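Long-range contacts in type IV pilus biogenesis protein PilB (Streptococcus sanguinis, PDB 7B7P), which acts as a minor type IV pilin with a direct role in adhesion, joining a pilin module to a von Willebrand factor A-like module that has a metal-ion-dependent adhesion site: residues 33-38 / 138-143; 92-97 / 143-148; 189-194 / 368-373; 193-198 / 403-408. All blocks are in the same frame, centred on the assembly; numbering follows the deposited sequence.

How the contacts relate
The contacts fall into two pairs on opposite sides of the chain's centre, as expected of a bimodular pilin. Contacts 1 and 2 lie in the pilin part, with centres 7 Å apart; their segments alternate along the sequence and share Gly143, and Ile35 packs on the backbone of Phe95 and Lys96 in segment 92-97. Contacts 3 and 4 belong to the adhesive part, with centres 8 Å apart; both use helix 191-209, and Phe370 of contact 3 packs on Leu405 of contact 4. Contacts 1 and 3 are centred 40 Å apart. Contact 3 adjoins the metal site: the side chain of Arg191 lies about 6 Å from the magnesium ion, that of Leu195 in contact 4 about 12 Å.

Contact 1. Residues 33-38 / 138-143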
# COMPACT_ATOMS: atom_id res chain seq x y z
N ILE A 33 17.44 -4.96 5.40
CA ILE A 33 17.62 -6.40 5.56
C ILE A 33 16.38 -7.09 5.01
O ILE A 33 15.26 -6.69 5.33
CB ILE A 33 17.80 -6.82 7.03
CG1 ILE A 33 19.00 -6.14 7.67
CG2 ILE A 33 17.92 -8.35 7.13
CD1 ILE A 33 20.27 -6.83 7.35
N PHE A 34 16.60 -8.14 4.23
CA PHE A 34 15.54 -9.04 3.80
C PHE A 34 15.91 -10.45 4.23
O PHE A 34 16.99 -10.93 3.89
CB PHE A 34 15.34 -8.98 2.27
CG PHE A 34 14.69 -7.71 1.79
CD1 PHE A 34 15.44 -6.56 1.61
CD2 PHE A 34 13.32 -7.67 1.53
CE1 PHE A 34 14.84 -5.38 1.18
CE2 PHE A 34 12.72 -6.49 1.10
CZ PHE A 34 13.48 -5.35 0.92
N ILE A 35 15.02 -11.10 4.98
CA ILE A 35 15.17 -12.53 5.24
C ILE A 35 14.56 -13.30 4.08
O ILE A 35 13.43 -13.02 3.66
CB ILE A 35 14.51 -12.91 6.58
CG1 ILE A 35 15.16 -12.15 7.73
CG2 ILE A 35 14.67 -14.39 6.83
CD1 ILE A 35 14.93 -12.82 9.07
N LEU A 36 15.30 -14.28 3.56
CA LEU A 36 14.90 -15.01 2.37
C LEU A 36 14.76 -16.50 2.65
O LEU A 36 15.54 -17.07 3.42
CB LEU A 36 15.93 -14.81 1.26
CG LEU A 36 16.36 -13.37 1.05
CD1 LEU A 36 17.36 -13.31 -0.08
CD2 LEU A 36 15.17 -12.46 0.75
N ASP A 37 13.77 -17.14 2.01
CA ASP A 37 13.69 -18.59 2.01
C ASP A 37 14.48 -19.15 0.81
O ASP A 37 15.03 -18.40 -0.00
CB ASP A 37 12.24 -19.07 2.02
CG ASP A 37 11.44 -18.64 0.78
OD1 ASP A 37 11.91 -18.84 -0.36
OD2 ASP A 37 10.32 -18.11 0.95
N ASP A 38 14.52 -20.48 0.70
CA ASP A 38 15.34 -21.09 -0.37
C ASP A 38 14.75 -20.89 -1.81
O ASP A 38 15.26 -21.54 -2.74
CB ASP A 38 15.54 -22.59 -0.09
CG ASP A 38 14.25 -23.40 -0.18
OD1 ASP A 38 13.16 -22.81 -0.41
OD2 ASP A 38 14.33 -24.64 -0.01
N SER A 138 10.70 -9.56 5.57
CA SER A 138 10.74 -11.00 5.38
C SER A 138 10.13 -11.34 4.03
O SER A 138 9.05 -10.85 3.68
CB SER A 138 9.99 -11.72 6.49
OG SER A 138 9.78 -13.06 6.11
N LYS A 139 10.83 -12.18 3.28
CA LYS A 139 10.35 -12.76 2.03
C LYS A 139 10.24 -14.27 2.16
O LYS A 139 10.48 -15.00 1.20
CB LYS A 139 11.25 -12.37 0.87
CG LYS A 139 11.09 -10.93 0.46
CD LYS A 139 11.69 -10.63 -0.90
CE LYS A 139 11.02 -9.41 -1.52
NZ LYS A 139 11.74 -8.92 -2.71
N VAL A 140 9.90 -14.74 3.36
CA VAL A 140 9.76 -16.17 3.63
C VAL A 140 8.28 -16.50 3.48
O VAL A 140 7.46 -16.19 4.35
CB VAL A 140 10.30 -16.55 5.01
CG1 VAL A 140 10.38 -18.07 5.15
CG2 VAL A 140 11.67 -15.92 5.22
N ALA A 141 7.94 -17.12 2.35
CA ALA A 141 6.57 -17.56 2.10
C ALA A 141 6.29 -18.84 2.90
O ALA A 141 7.16 -19.37 3.60
CB ALA A 141 6.35 -17.80 0.61
N LYS A 142 5.04 -19.30 2.81
CA LYS A 142 4.67 -20.62 3.32
C LYS A 142 4.83 -20.73 4.83
O LYS A 142 4.61 -19.77 5.58
CB LYS A 142 5.56 -21.71 2.70
CG LYS A 142 4.88 -22.80 1.90
CD LYS A 142 3.94 -22.27 0.85
CE LYS A 142 3.85 -23.24 -0.30
NZ LYS A 142 2.85 -22.81 -1.29
N GLY A 143 5.20 -21.93 5.27
CA GLY A 143 5.83 -22.17 6.55
C GLY A 143 7.26 -22.59 6.25
O GLY A 143 7.78 -23.54 6.85
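Ile35 and Ser138 pair in parallel, joining strand 32-36 to strand 136-139, the outermost strand on this side of the mixed sheet in the pilin module. Their CA atoms are 4.7 Å apart. The backbone link is Lys139 N to Ile35 O, 2.8 Å and nearly straight at 164°. Asp37 carries on the connection beyond it: its CG sits between the backbone N and the carbonyl carbon (chi1 63°), which places the carboxylate beside the loop, so that OD2 accepts from Ala141 N at 2.9 Å, while OD1 takes the backbone N of Ser39. The carboxylate thus ties the turn after strand 32-36 to the loop after strand 136-139. On the loop side, Ser138 OG accepts from Val140 N in an ST turn.

Apolar contacts fill in around these bonds. Val140 points one methyl at each neighbour, CG2 meeting Ile35 CG2 at 3.7 Å and CG1 meeting Asp37 CB at 3.8 Å. Across the sheet from Ile35, Leu36 and Lys139 run side by side in the same direction, with Leu36 CD2 3.9 Å from Lys139 CB. The extended aliphatic chain of Lys139 also passes obliquely by the Phe34 ring, which stacks on Phe137, and its NZ is hydrogen-bonded to O of Pro426, the C-terminal residue. The chain comes closest to the ring at Lys139 CG, 4.1 Å from Phe34 CD2.

Contact 2. Residues 92-97 / 143-148; sequences DLEFKT and GKKGIA
Lys145 lays its side chain across those of Glu94 and Asp92 at about a right angle to each. From CB, which leaves a backbone on the way from strand 136-139 to strand 148-152, the chain first brings its CG against the carboxylate of Glu94, 3.6 Å from Glu94 CD. Lys145 CD lies next, near Glu94 OE1. At Lys145 CE two acids are met at once, with Glu94 OE1 and Asp92 OD1 each 3.7 Å away. The bends at chi3 and chi4 then leave Lys145 NZ 4.6 Å from Asp92 OD1, too far for a salt bridge.

The directed bond of the contact is made by backbone: Phe95 N donates to Gly146 O over 3.2 Å, at 168°. It fastens the loop to strand 92-101, an edge strand of the three-stranded sheet that pairs on its other side with strand 104-112. Gly146 has phi and psi of 87° and 89°, a conformation that calls for glycine. Next to it, Phe95 turns its ring edge to the backbone, CD1 lying 3.5 Å from Ala148 N, and Ile147 CG2 comes within 3.2 Å of Leu93 O. Ile147 and Ala148 both face Leu36 in a classic beta bulge, so the loop bridges the two sheets of the pilin module. The position of Lys145 is consistent with a diffuse attraction to the two acids, while the single N-H...O hydrogen bond between backbones supplies the directional hold.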
# COMPACT_ATOMS: atom_id res chain seq x y z
N ASP A 92 23.13 -26.13 9.46
CA ASP A 92 21.74 -25.67 9.45
C ASP A 92 21.73 -24.20 9.89
O ASP A 92 21.97 -23.91 11.07
CB ASP A 92 20.88 -26.55 10.36
CG ASP A 92 19.38 -26.24 10.26
OD1 ASP A 92 18.93 -25.71 9.21
OD2 ASP A 92 18.64 -26.56 11.22
N LEU A 93 21.44 -23.30 8.95
CA LEU A 93 21.49 -21.86 9.19
C LEU A 93 20.10 -21.26 9.02
O LEU A 93 19.48 -21.41 7.97
CB LEU A 93 22.48 -21.19 8.23
CG LEU A 93 22.35 -19.68 8.13
CD1 LEU A 93 22.73 -19.01 9.45
CD2 LEU A 93 23.21 -19.17 6.98
N GLU A 94 19.62 -20.56 10.05
CA GLU A 94 18.28 -20.00 10.01
C GLU A 94 18.26 -18.62 10.66
O GLU A 94 18.87 -18.42 11.71
CB GLU A 94 17.28 -20.94 10.70
CG GLU A 94 15.91 -20.29 10.92
CD GLU A 94 14.85 -21.27 11.41
OE1 GLU A 94 15.21 -22.38 11.87
OE2 GLU A 94 13.66 -20.91 11.35
N PHE A 95 17.56 -17.67 10.03
CA PHE A 95 17.38 -16.32 10.55
C PHE A 95 15.91 -16.05 10.84
O PHE A 95 15.02 -16.61 10.20
CB PHE A 95 17.88 -15.26 9.60
CG PHE A 95 19.26 -15.52 9.08
CD1 PHE A 95 19.45 -16.36 8.01
CD2 PHE A 95 20.37 -14.92 9.67
CE1 PHE A 95 20.72 -16.61 7.52
CE2 PHE A 95 21.64 -15.17 9.19
CZ PHE A 95 21.81 -16.01 8.11
N LYS A 96 15.67 -15.17 11.81
CA LYS A 96 14.34 -14.91 12.34
C LYS A 96 14.32 -13.54 12.99
O LYS A 96 15.22 -13.22 13.77
CB LYS A 96 13.94 -15.97 13.37
CG LYS A 96 12.51 -16.44 13.23
CD LYS A 96 12.12 -17.36 14.38
CE LYS A 96 11.29 -18.56 13.90
NZ LYS A 96 11.42 -19.72 14.84
N THR A 97 13.29 -12.74 12.68
CA THR A 97 13.03 -11.53 13.45
C THR A 97 12.30 -11.90 14.74
O THR A 97 11.59 -12.91 14.81
CB THR A 97 12.21 -10.55 12.62
OG1 THR A 97 10.89 -11.07 12.41
CG2 THR A 97 12.89 -10.30 11.26
N GLY A 143 5.20 -21.93 5.27
CA GLY A 143 5.83 -22.17 6.55
C GLY A 143 7.26 -22.59 6.25
O GLY A 143 7.78 -23.54 6.85
N LYS A 144 7.89 -21.91 5.29
CA LYS A 144 9.29 -22.13 4.95
C LYS A 144 10.20 -21.59 6.05
O LYS A 144 9.81 -20.73 6.86
CB LYS A 144 9.66 -21.46 3.63
CG LYS A 144 8.84 -21.88 2.43
CD LYS A 144 9.53 -22.99 1.65
CE LYS A 144 9.93 -22.52 0.27
NZ LYS A 144 10.94 -23.43 -0.33
N LYS A 145 11.44 -22.09 6.06
CA LYS A 145 12.39 -21.83 7.13
C LYS A 145 13.04 -20.45 7.05
O LYS A 145 13.09 -19.73 8.06
CB LYS A 145 13.48 -22.90 7.13
CG LYS A 145 13.98 -23.25 8.52
CD LYS A 145 15.27 -24.07 8.45
CE LYS A 145 15.31 -25.17 9.51
NZ LYS A 145 14.35 -26.28 9.20
N GLY A 146 13.57 -20.05 5.91
CA GLY A 146 14.27 -18.78 5.89
C GLY A 146 15.73 -18.91 6.28
O GLY A 146 16.09 -18.77 7.46
N ILE A 147 16.58 -19.15 5.29
CA ILE A 147 17.89 -19.73 5.49
C ILE A 147 18.99 -18.82 4.97
O ILE A 147 20.10 -19.27 4.74
CB ILE A 147 17.96 -21.13 4.85
CG1 ILE A 147 17.25 -21.13 3.49
CG2 ILE A 147 17.33 -22.16 5.76
CD1 ILE A 147 18.09 -20.61 2.35
N ALA A 148 18.68 -17.55 4.76
CA ALA A 148 19.61 -16.65 4.10
C ALA A 148 19.11 -15.23 4.28
O ALA A 148 17.95 -15.00 4.63
CB ALA A 148 19.75 -16.98 2.62

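Contact 3. Residues 189-194 / 368-373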
# COMPACT_ATOMS: atom_id res chain seq x y z
N GLU A 189 -15.46 22.41 13.01
CA GLU A 189 -15.12 22.48 11.60
C GLU A 189 -16.00 21.52 10.80
O GLU A 189 -16.51 20.53 11.32
CB GLU A 189 -13.65 22.12 11.40
CG GLU A 189 -12.68 22.89 12.29
CD GLU A 189 -11.29 22.26 12.31
OE1 GLU A 189 -11.07 21.30 13.10
OE2 GLU A 189 -10.41 22.72 11.55
N SER A 190 -16.19 21.83 9.52
CA SER A 190 -16.86 20.91 8.61
C SER A 190 -15.95 19.74 8.27
O SER A 190 -14.72 19.80 8.42
CB SER A 190 -17.25 21.62 7.31
OG SER A 190 -16.11 21.73 6.47
N ARG A 191 -16.57 18.66 7.80
CA ARG A 191 -15.81 17.52 7.30
C ARG A 191 -14.82 17.96 6.24
O ARG A 191 -13.65 17.56 6.26
CB ARG A 191 -16.75 16.45 6.75
CG ARG A 191 -17.69 15.88 7.79
CD ARG A 191 -18.80 15.04 7.16
NE ARG A 191 -19.83 14.71 8.14
CZ ARG A 191 -20.82 13.86 7.92
NH1 ARG A 191 -20.94 13.23 6.75
NH2 ARG A 191 -21.71 13.64 8.87
N MET A 192 -15.26 18.82 5.32
CA MET A 192 -14.33 19.33 4.31
C MET A 192 -13.19 20.13 4.94
O MET A 192 -12.03 19.98 4.52
CB MET A 192 -15.07 20.17 3.27
CG MET A 192 -14.21 20.38 2.04
SD MET A 192 -13.72 18.77 1.30
CE MET A 192 -15.28 18.39 0.49
N ASP A 193 -13.49 20.97 5.94
CA ASP A 193 -12.42 21.70 6.62
C ASP A 193 -11.38 20.73 7.15
O ASP A 193 -10.18 20.88 6.91
CB ASP A 193 -12.97 22.56 7.77
CG ASP A 193 -13.82 23.71 7.28
OD1 ASP A 193 -13.54 24.23 6.19
OD2 ASP A 193 -14.78 24.10 8.00
N ILE A 194 -11.83 19.67 7.83
CA ILE A 194 -10.88 18.73 8.40
C ILE A 194 -10.14 17.98 7.30
O ILE A 194 -8.92 17.74 7.40
CB ILE A 194 -11.61 17.78 9.38
CG1 ILE A 194 -12.30 18.59 10.47
CG2 ILE A 194 -10.63 16.77 9.98
CD1 ILE A 194 -13.08 17.76 11.43
N ILE A 368 -11.60 5.12 2.58
CA ILE A 368 -11.75 5.70 3.90
C ILE A 368 -13.19 6.13 4.06
O ILE A 368 -13.64 7.08 3.39
CB ILE A 368 -10.80 6.89 4.11
CG1 ILE A 368 -9.35 6.46 3.87
CG2 ILE A 368 -10.96 7.47 5.50
CD1 ILE A 368 -8.42 7.66 3.74
N GLY A 369 -13.92 5.45 4.94
CA GLY A 369 -15.17 5.96 5.49
C GLY A 369 -14.94 7.04 6.54
O GLY A 369 -14.41 6.77 7.62
N PHE A 370 -15.32 8.27 6.23
CA PHE A 370 -15.03 9.42 7.07
C PHE A 370 -16.35 10.05 7.53
O PHE A 370 -16.90 10.95 6.88
CB PHE A 370 -14.13 10.40 6.32
CG PHE A 370 -13.76 11.63 7.11
CD1 PHE A 370 -13.10 11.52 8.32
CD2 PHE A 370 -14.07 12.89 6.63
CE1 PHE A 370 -12.75 12.64 9.06
CE2 PHE A 370 -13.72 14.04 7.36
CZ PHE A 370 -13.06 13.91 8.58
N SER A 371 -16.88 9.56 8.65
CA SER A 371 -18.09 10.11 9.23
C SER A 371 -18.18 9.67 10.68
O SER A 371 -17.80 8.54 11.01
CB SER A 371 -19.35 9.67 8.48
OG SER A 371 -20.51 10.27 9.03
N GLY A 372 -18.69 10.55 11.53
CA GLY A 372 -19.08 10.17 12.88
C GLY A 372 -20.48 9.60 12.97
O GLY A 372 -20.94 9.21 14.04
N VAL A 373 -21.17 9.53 11.84
CA VAL A 373 -22.54 9.04 11.79
C VAL A 373 -22.49 7.61 11.26
O VAL A 373 -22.14 7.37 10.10
CB VAL A 373 -23.42 9.95 10.94
CG1 VAL A 373 -24.87 9.44 10.91
CG2 VAL A 373 -23.34 11.40 11.47
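Ser371 OG sits over one face of the Arg191 guanidinium, 3.6 Å from Arg191 NH2. It accepts from Val373 N at 3.0 Å, which closes an ST turn just after strand 364-370, and it is also hydrogen-bonded to Glu376 OE2. The polar ends are joined through one shared acid, Glu376, which Ser371 OG and Arg191 NH1 both reach; NH1 also makes a salt bridge to Asp284, while NE donates to Asp177 O. Val373 adds a methyl to the same end, its side chain crossing that of the arginine at about a right angle, with Val373 CG2 3.8 Å from Arg191 NH2.

The reach of the guanidinium follows from an extended chain, straight from CG to NE (chi2 168°, chi3 -170°). Nearer the helix, the Phe370 ring reaches the base of the side chain and the backbone of Arg191. Its CE2 lies 3.9 Å from Arg191 CB and brings the ring edge to Arg191 O at 3.7 Å; Phe370 CZ meets Ile194 CG2 at 4.0 Å. Phe370 has CG anti to the backbone N (chi1 -180°), which sends the ring from the strand toward the helix start. There Ser190 and Asp193 form a capping box, with Asp193 N donating to Ser190 OG over 2.8 Å. Asp284 and Ser173 have been seen to bind magnesium in this protein, so the place of Arg191 beside Asp284 is consistent with a second-shell role, at the end of the sheet where the metal-ion-dependent adhesion site of a von Willebrand factor A domain is found.

Contact 4. Residues 193-198 / 403-408; sequences DILRKK and EALQKT
Lys198 and Leu405 anchor a helix-helix packing contact between two neighbouring helices, 191-209 and 402-424, in the von Willebrand factor A-like module. The helices run in roughly the same direction on one face of its central sheet, the short segments crossing at -32° with their axes 10.3 Å apart. Leu405 fills the inner part of the interface. With CG anti to the backbone N (chi1 -176°), it extends CD2 toward the other helix, 3.8 Å from Lys198 CB and 4.2 Å from Leu195 CD1; the same leucine also packs on Phe370 and Ile368 of strand 364-370.

Farther from the sheet the contact becomes polar. The bend of Lys198 at chi2 (-50°) carries its chain past Gln406, where Lys198 CD lies 3.8 Å from Gln406 CB. The ammonium group is thus brought over helix 402-424 near its start, where acids gather: Glu402 OE1 forms a long, weak ion pair with it, and Glu403 OE1 a long salt bridge, 3.7 Å from Lys198 NZ. Gln406 OE1 accepts from Lys198 NZ, the donor being tilted from the carbonyl plane, at a modelled 2.5 Å that is doubtfully short.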
# COMPACT_ATOMS: atom_id res chain seq x y z
N ASP A 193 -13.49 20.97 5.94
CA ASP A 193 -12.42 21.70 6.62
C ASP A 193 -11.38 20.73 7.15
O ASP A 193 -10.18 20.88 6.91
CB ASP A 193 -12.97 22.56 7.77
CG ASP A 193 -13.82 23.71 7.28
OD1 ASP A 193 -13.54 24.23 6.19
OD2 ASP A 193 -14.78 24.10 8.00
N ILE A 194 -11.83 19.67 7.83
CA ILE A 194 -10.88 18.73 8.40
C ILE A 194 -10.14 17.98 7.30
O ILE A 194 -8.92 17.74 7.40
CB ILE A 194 -11.61 17.78 9.38
CG1 ILE A 194 -12.30 18.59 10.47
CG2 ILE A 194 -10.63 16.77 9.98
CD1 ILE A 194 -13.08 17.76 11.43
N LEU A 195 -10.84 17.63 6.22
CA LEU A 195 -10.21 16.91 5.12
C LEU A 195 -9.13 17.74 4.46
O LEU A 195 -8.04 17.23 4.15
CB LEU A 195 -11.26 16.48 4.10
CG LEU A 195 -10.68 15.69 2.92
CD1 LEU A 195 -9.75 14.54 3.38
CD2 LEU A 195 -11.81 15.17 2.02
N ARG A 196 -9.40 19.02 4.20
CA ARG A 196 -8.37 19.90 3.66
C ARG A 196 -7.09 19.86 4.50
O ARG A 196 -6.00 19.56 3.99
CB ARG A 196 -8.89 21.32 3.57
CG ARG A 196 -9.93 21.55 2.54
CD ARG A 196 -10.20 23.01 2.52
NE ARG A 196 -11.54 23.38 2.08
CZ ARG A 196 -11.83 23.69 0.83
NH1 ARG A 196 -10.89 23.62 -0.10
NH2 ARG A 196 -13.07 24.07 0.50
N LYS A 197 -7.22 20.13 5.81
CA LYS A 197 -6.04 20.15 6.67
C LYS A 197 -5.33 18.80 6.68
O LYS A 197 -4.11 18.72 6.50
CB LYS A 197 -6.43 20.55 8.10
CG LYS A 197 -7.11 21.92 8.24
CD LYS A 197 -7.43 22.21 9.72
CE LYS A 197 -7.90 23.64 9.95
NZ LYS A 197 -9.13 24.00 9.15
N LYS A 198 -6.08 17.71 6.88
CA LYS A 198 -5.44 16.41 7.08
C LYS A 198 -4.81 15.85 5.81
O LYS A 198 -3.88 15.03 5.89
CB LYS A 198 -6.43 15.40 7.66
CG LYS A 198 -6.87 15.69 9.08
CD LYS A 198 -5.68 15.93 10.00
CE LYS A 198 -6.10 16.07 11.46
NZ LYS A 198 -4.98 16.60 12.30
N GLU A 403 -8.64 12.60 14.42
CA GLU A 403 -7.34 11.96 14.56
C GLU A 403 -7.33 10.55 13.99
O GLU A 403 -6.26 10.06 13.60
CB GLU A 403 -6.91 11.95 16.03
CG GLU A 403 -5.87 13.03 16.31
CD GLU A 403 -6.46 14.44 16.29
OE1 GLU A 403 -5.86 15.33 15.61
OE2 GLU A 403 -7.51 14.67 16.96
N ALA A 404 -8.48 9.90 13.91
CA ALA A 404 -8.57 8.69 13.12
C ALA A 404 -8.16 8.96 11.67
O ALA A 404 -7.37 8.22 11.08
CB ALA A 404 -9.98 8.12 13.20
N LEU A 405 -8.64 10.07 11.11
CA LEU A 405 -8.29 10.39 9.73
C LEU A 405 -6.78 10.58 9.58
O LEU A 405 -6.15 9.97 8.69
CB LEU A 405 -9.05 11.62 9.25
CG LEU A 405 -8.76 11.91 7.78
CD1 LEU A 405 -9.04 10.68 6.87
CD2 LEU A 405 -9.50 13.15 7.31
N GLN A 406 -6.17 11.37 10.46
CA GLN A 406 -4.72 11.58 10.37
C GLN A 406 -3.95 10.27 10.57
O GLN A 406 -2.94 10.02 9.90
CB GLN A 406 -4.29 12.64 11.37
CG GLN A 406 -2.84 13.04 11.26
CD GLN A 406 -2.45 14.02 12.35
OE1 GLN A 406 -2.95 15.14 12.41
NE2 GLN A 406 -1.57 13.58 13.25
N LYS A 407 -4.43 9.40 11.45
CA LYS A 407 -3.78 8.10 11.60
C LYS A 407 -3.93 7.25 10.34
O LYS A 407 -2.96 6.61 9.89
CB LYS A 407 -4.32 7.37 12.83
CG LYS A 407 -3.61 6.03 13.07
CD LYS A 407 -4.44 5.08 13.91
CE LYS A 407 -3.58 3.98 14.55
NZ LYS A 407 -4.26 3.25 15.68
N THR A 408 -5.14 7.21 9.76
CA THR A 408 -5.36 6.45 8.52
C THR A 408 -4.46 6.96 7.40
O THR A 408 -3.86 6.17 6.66
CB THR A 408 -6.82 6.53 8.09
OG1 THR A 408 -7.66 6.01 9.13
CG2 THR A 408 -7.04 5.74 6.81